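Local coordinates for histidine kinase (Paraburkholderia phymatum, PDB 6NB0), which probably acts as a sensor kinase of a phosphorelay, transferring the phosphoryl group of ATP to a histidine of a protein, at residues G155-L160 and G194-L199; T162-Q167 and D200-T205. All blocks are in the same frame, centred on the assembly; numbering follows the deposited sequence.

Contact 1 of 2, residues G155-L160 and G194-L199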
loop_
_atom_site.group_PDB
_atom_site.type_symbol
_atom_site.label_atom_id
_atom_site.label_comp_id
_atom_site.label_asym_id
_atom_site.label_seq_id
_atom_site.Cartn_x
_atom_site.Cartn_y
_atom_site.Cartn_z
ATOM N N GLY A 155 1.998 -0.964 26.577
ATOM C CA GLY A 155 2.194 -0.280 27.843
ATOM C C GLY A 155 2.602 1.173 27.702
ATOM O O GLY A 155 3.170 1.747 28.637
ATOM N N ILE A 156 2.289 1.793 26.580
ATOM C CA ILE A 156 2.664 3.184 26.296
ATOM C C ILE A 156 1.484 4.084 26.619
ATOM O O ILE A 156 0.350 3.810 26.196
ATOM C CB ILE A 156 3.099 3.352 24.830
ATOM C CG1 ILE A 156 4.175 2.323 24.435
ATOM C CG2 ILE A 156 3.562 4.786 24.543
ATOM C CD1 ILE A 156 5.328 2.259 25.380
ATOM N N VAL A 157 1.742 5.162 27.363
ATOM C CA VAL A 157 0.713 6.147 27.688
ATOM C C VAL A 157 0.702 7.180 26.571
ATOM O O VAL A 157 1.761 7.698 26.189
ATOM C CB VAL A 157 0.990 6.799 29.057
ATOM C CG1 VAL A 157 -0.021 7.912 29.355
ATOM C CG2 VAL A 157 0.955 5.724 30.170
ATOM N N LEU A 158 -0.477 7.449 26.010
ATOM C CA LEU A 158 -0.632 8.513 25.024
ATOM C C LEU A 158 -1.223 9.744 25.689
ATOM O O LEU A 158 -2.180 9.640 26.461
ATOM C CB LEU A 158 -1.534 8.074 23.862
ATOM C CG LEU A 158 -1.096 6.835 23.068
ATOM C CD1 LEU A 158 -2.051 6.593 21.882
ATOM C CD2 LEU A 158 0.356 6.981 22.578
ATOM N N ALA A 159 -0.679 10.919 25.360
ATOM C CA ALA A 159 -1.190 12.174 25.900
ATOM C C ALA A 159 -1.449 13.113 24.740
ATOM O O ALA A 159 -0.670 13.163 23.781
ATOM C CB ALA A 159 -0.223 12.835 26.911
ATOM N N LEU A 160 -2.565 13.818 24.807
ATOM C CA LEU A 160 -2.893 14.825 23.810
ATOM C C LEU A 160 -2.872 16.174 24.497
ATOM O O LEU A 160 -3.554 16.371 25.509
ATOM C CB LEU A 160 -4.254 14.559 23.166
ATOM C CG LEU A 160 -4.787 15.661 22.236
ATOM C CD1 LEU A 160 -3.919 15.817 20.951
ATOM C CD2 LEU A 160 -6.264 15.391 21.916
ATOM N N GLY A 194 5.830 1.866 29.558
ATOM C CA GLY A 194 5.788 2.919 30.558
ATOM C C GLY A 194 6.166 4.299 30.052
ATOM O O GLY A 194 6.013 5.281 30.789
ATOM N N THR A 195 6.658 4.402 28.825
ATOM C CA THR A 195 6.938 5.694 28.201
ATOM C C THR A 195 5.647 6.427 27.862
ATOM O O THR A 195 4.630 5.815 27.531
ATOM C CB THR A 195 7.780 5.471 26.925
ATOM O OG1 THR A 195 9.064 4.961 27.317
ATOM C CG2 THR A 195 7.967 6.777 26.127
ATOM N N THR A 196 5.688 7.754 27.965
ATOM C CA THR A 196 4.600 8.617 27.516
ATOM C C THR A 196 4.935 9.216 26.150
ATOM O O THR A 196 5.974 9.863 25.992
ATOM C CB THR A 196 4.341 9.738 28.524
ATOM O OG1 THR A 196 3.989 9.159 29.782
ATOM C CG2 THR A 196 3.197 10.645 28.040
ATOM N N VAL A 197 4.048 9.006 25.182
ATOM C CA VAL A 197 4.113 9.646 23.864
ATOM C C VAL A 197 3.097 10.779 23.832
ATOM O O VAL A 197 1.910 10.561 24.088
ATOM C CB VAL A 197 3.853 8.632 22.736
ATOM C CG1 VAL A 197 3.771 9.346 21.363
ATOM C CG2 VAL A 197 4.969 7.557 22.721
ATOM N N THR A 198 3.551 11.997 23.543
ATOM C CA THR A 198 2.675 13.163 23.581
ATOM C C THR A 198 2.474 13.685 22.165
ATOM O O THR A 198 3.454 13.929 21.449
ATOM C CB THR A 198 3.269 14.260 24.469
ATOM O OG1 THR A 198 3.352 13.793 25.820
ATOM C CG2 THR A 198 2.430 15.552 24.396
ATOM N N LEU A 199 1.208 13.855 21.769
ATOM C CA LEU A 199 0.850 14.577 20.553
ATOM C C LEU A 199 0.470 16.002 20.945
ATOM O O LEU A 199 -0.500 16.199 21.693
ATOM C CB LEU A 199 -0.316 13.876 19.850
ATOM C CG LEU A 199 -0.939 14.590 18.637
ATOM C CD1 LEU A 199 0.105 14.833 17.560
ATOM C CD2 LEU A 199 -2.076 13.745 18.080
#

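Contact 2 of 2, residues T162-Q167 and D200-T205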
loop_
_atom_site.group_PDB
_atom_site.type_symbol
_atom_site.label_atom_id
_atom_site.label_comp_id
_atom_site.label_asym_id
_atom_site.label_seq_id
_atom_site.Cartn_x
_atom_site.Cartn_y
_atom_site.Cartn_z
ATOM N N THR A 162 -3.592 19.987 23.434
ATOM C CA THR A 162 -4.025 20.894 22.389
ATOM C C THR A 162 -5.033 21.862 22.982
ATOM O O THR A 162 -5.821 21.468 23.854
ATOM C CB THR A 162 -4.640 20.173 21.182
ATOM O OG1 THR A 162 -4.958 21.140 20.176
ATOM C CG2 THR A 162 -5.921 19.391 21.553
ATOM N N PRO A 163 -4.980 23.135 22.587
ATOM C CA PRO A 163 -6.083 24.062 22.877
ATOM C C PRO A 163 -7.205 23.999 21.851
ATOM O O PRO A 163 -8.220 24.679 22.016
ATOM C CB PRO A 163 -5.385 25.429 22.836
ATOM C CG PRO A 163 -4.350 25.250 21.722
ATOM C CD PRO A 163 -3.841 23.813 21.930
ATOM N N LEU A 164 -7.067 23.184 20.809
ATOM C CA LEU A 164 -8.054 23.174 19.738
ATOM C C LEU A 164 -9.390 22.621 20.237
ATOM O O LEU A 164 -9.444 21.576 20.894
ATOM C CB LEU A 164 -7.537 22.346 18.558
ATOM C CG LEU A 164 -6.239 22.846 17.909
ATOM C CD1 LEU A 164 -5.775 21.872 16.810
ATOM C CD2 LEU A 164 -6.400 24.271 17.361
ATOM N N ALA A 165 -10.463 23.337 19.930
ATOM C CA ALA A 165 -11.815 22.933 20.295
ATOM C C ALA A 165 -12.689 22.907 19.044
ATOM O O ALA A 165 -13.009 21.824 18.541
ATOM C CB ALA A 165 -12.394 23.872 21.358
ATOM N N ALA A 166 -13.048 24.079 18.511
ATOM C CA ALA A 166 -13.942 24.157 17.357
ATOM C C ALA A 166 -13.230 24.432 16.031
ATOM O O ALA A 166 -13.902 24.492 14.990
ATOM C CB ALA A 166 -15.014 25.228 17.588
ATOM N N GLN A 167 -11.901 24.587 16.031
ATOM C CA GLN A 167 -11.197 24.992 14.817
ATOM C C GLN A 167 -11.424 23.996 13.692
ATOM O O GLN A 167 -11.470 22.790 13.915
ATOM C CB GLN A 167 -9.688 25.110 15.074
ATOM C CG GLN A 167 -9.286 26.383 15.807
ATOM C CD GLN A 167 -9.410 26.269 17.326
ATOM O OE1 GLN A 167 -9.946 25.287 17.857
ATOM N NE2 GLN A 167 -8.899 27.276 18.029
ATOM N N ASP A 200 1.258 16.980 20.498
ATOM C CA ASP A 200 0.954 18.406 20.665
ATOM C C ASP A 200 0.394 18.918 19.346
ATOM O O ASP A 200 0.968 18.628 18.293
ATOM C CB ASP A 200 2.211 19.224 20.987
ATOM C CG ASP A 200 2.720 19.005 22.379
ATOM O OD1 ASP A 200 1.958 18.517 23.226
ATOM O OD2 ASP A 200 3.888 19.346 22.629
ATOM N N ALA A 201 -0.690 19.696 19.388
ATOM C CA ALA A 201 -1.229 20.207 18.123
ATOM C C ALA A 201 -1.883 21.560 18.335
ATOM O O ALA A 201 -2.579 21.762 19.330
ATOM C CB ALA A 201 -2.252 19.247 17.511
ATOM N N ASP A 202 -1.672 22.477 17.392
ATOM C CA ASP A 202 -2.237 23.824 17.473
ATOM C C ASP A 202 -2.262 24.396 16.062
ATOM O O ASP A 202 -1.689 23.824 15.127
ATOM C CB ASP A 202 -1.421 24.707 18.436
ATOM C CG ASP A 202 -2.219 25.885 19.009
ATOM O OD1 ASP A 202 -3.399 26.090 18.632
ATOM O OD2 ASP A 202 -1.650 26.628 19.843
ATOM N N VAL A 203 -2.894 25.550 15.922
ATOM C CA VAL A 203 -2.838 26.303 14.681
ATOM C C VAL A 203 -2.190 27.644 14.966
ATOM O O VAL A 203 -2.291 28.198 16.066
ATOM C CB VAL A 203 -4.239 26.490 14.062
ATOM C CG1 VAL A 203 -4.824 25.125 13.673
ATOM C CG2 VAL A 203 -5.136 27.206 15.063
ATOM N N ASP A 204 -1.514 28.169 13.957
ATOM C CA ASP A 204 -0.938 29.498 14.029
ATOM C C ASP A 204 -1.048 30.097 12.642
ATOM O O ASP A 204 -0.498 29.535 11.691
ATOM C CB ASP A 204 0.519 29.476 14.493
ATOM C CG ASP A 204 1.090 30.890 14.626
ATOM O OD1 ASP A 204 0.995 31.491 15.723
ATOM O OD2 ASP A 204 1.593 31.420 13.615
ATOM N N THR A 205 -1.774 31.215 12.538
ATOM C CA THR A 205 -2.054 31.892 11.276
ATOM C C THR A 205 -2.524 30.877 10.232
ATOM O O THR A 205 -3.602 30.293 10.382
ATOM C CB THR A 205 -0.817 32.680 10.828
ATOM O OG1 THR A 205 -0.208 33.271 11.989
ATOM C CG2 THR A 205 -1.207 33.802 9.923
#

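Contact 1 of 2, residues G155-L160 and G194-L199
Ile-156 and Val-197 meet methyl to methyl, CG2 of Ile-156 lying 3.6 Å from CG2 of Val-197 where the two side chains cross obliquely. With CG2 of Ile-156 anti to its own backbone N, the same methyl also reaches the carbonyl of Thr-195, 3.3 Å from its O. One step on, Leu-158 runs alongside Val-197, both pointing the same way, and its CD2 comes within 3.9 Å of Val-197 CB. Leu-160 and Leu-199 repeat this alignment, CD1 of Leu-160 being 4.0 Å from Leu-199 CG. Four parallel bridges, from Val-157 with Thr-196 to Leu-160 with Leu-199, put these side chains in step, joining edge strand 157-161 to strand 196-204 in the mixed sheet of what is, as in other histidine kinases, probably the ATP-binding α/β sandwich domain. Leu-158 and Val-197 are buried against helix 173-189, and Leu-158 also touches helix 135-154. Val-157, Thr-196, Ala-159 and Thr-198 occupy the other face, where OG1 of Thr-198 stands 3.9 Å from Ala-159 CB. Val-197 is gripped through both backbone polar atoms: its N donates to Val-157 O at 2.8 Å, while its O accepts from Ala-159 N at 2.9 Å.

Contact 2 of 2, residues T162-Q167 and D200-T205
Thr-162 OG1 donates to Ala-201 O over 2.6 Å, approaching from above the carbonyl plane, 41° out of it. Leu-164 sets out from its CA toward the strand. Its CD2 packs 3.9 Å from CG2 of Val-203, an apolar contact in which the two side chains cross at a slant, and its CD1 lies 4.4 Å from Ala-201 CB. Beside them, Pro-163 lays its ring across the Asp-202 side chain at about a right angle, CG of Pro-163 being 3.3 Å from OD1 of Asp-202; this holds for the one conformer given, Asp-202 being modelled in two. What positions these groups is partly internal to the loop. OG1 of Thr-162, anti to the backbone N (chi1 -177°), also accepts from Leu-164 N at 3.0 Å, so one hydroxyl serves as donor to the strand and acceptor within the loop. Farther along, Gln-167 OE1 accepts from Ala-165 N in the carbonyl plane, 2.9 Å away, closing a short loop between the two residues. Outside the pair, Arg-136 bonds to Leu-164 O, and Leu-139 of the same helix, 135-154, touches Leu-164 and Ala-201. Acceptance by Thr-162 OG1 from the N of Leu-164, two residues on, makes this an ST turn, here leading the chain off the end of edge strand 157-161 while its hydroxyl stays bonded to the neighbouring strand.

From the N-terminal side, helix 135-154 ends in a Schellman motif at Gly-155, and the chain enters strand 157-161, the first half of contact 1. It then leaves the sheet through 162-167, the first half of contact 2. Contact 1 closes at 194-199, after 33 intervening residues, in a beta-alpha-beta crossover through helix 173-189, interrupted by strand 168-171, which pairs with 131-134 in a separate small sheet. Contact 2 closes directly afterwards on 200-205, over 32 residues. The segments alternate along the chain, so the two loops cross instead of nesting. Both finish on strand 196-204: its first half pairs with the edge strand, its second half meets the departing loop. The centres of contact 1 and contact 2 lie about 19 Å apart.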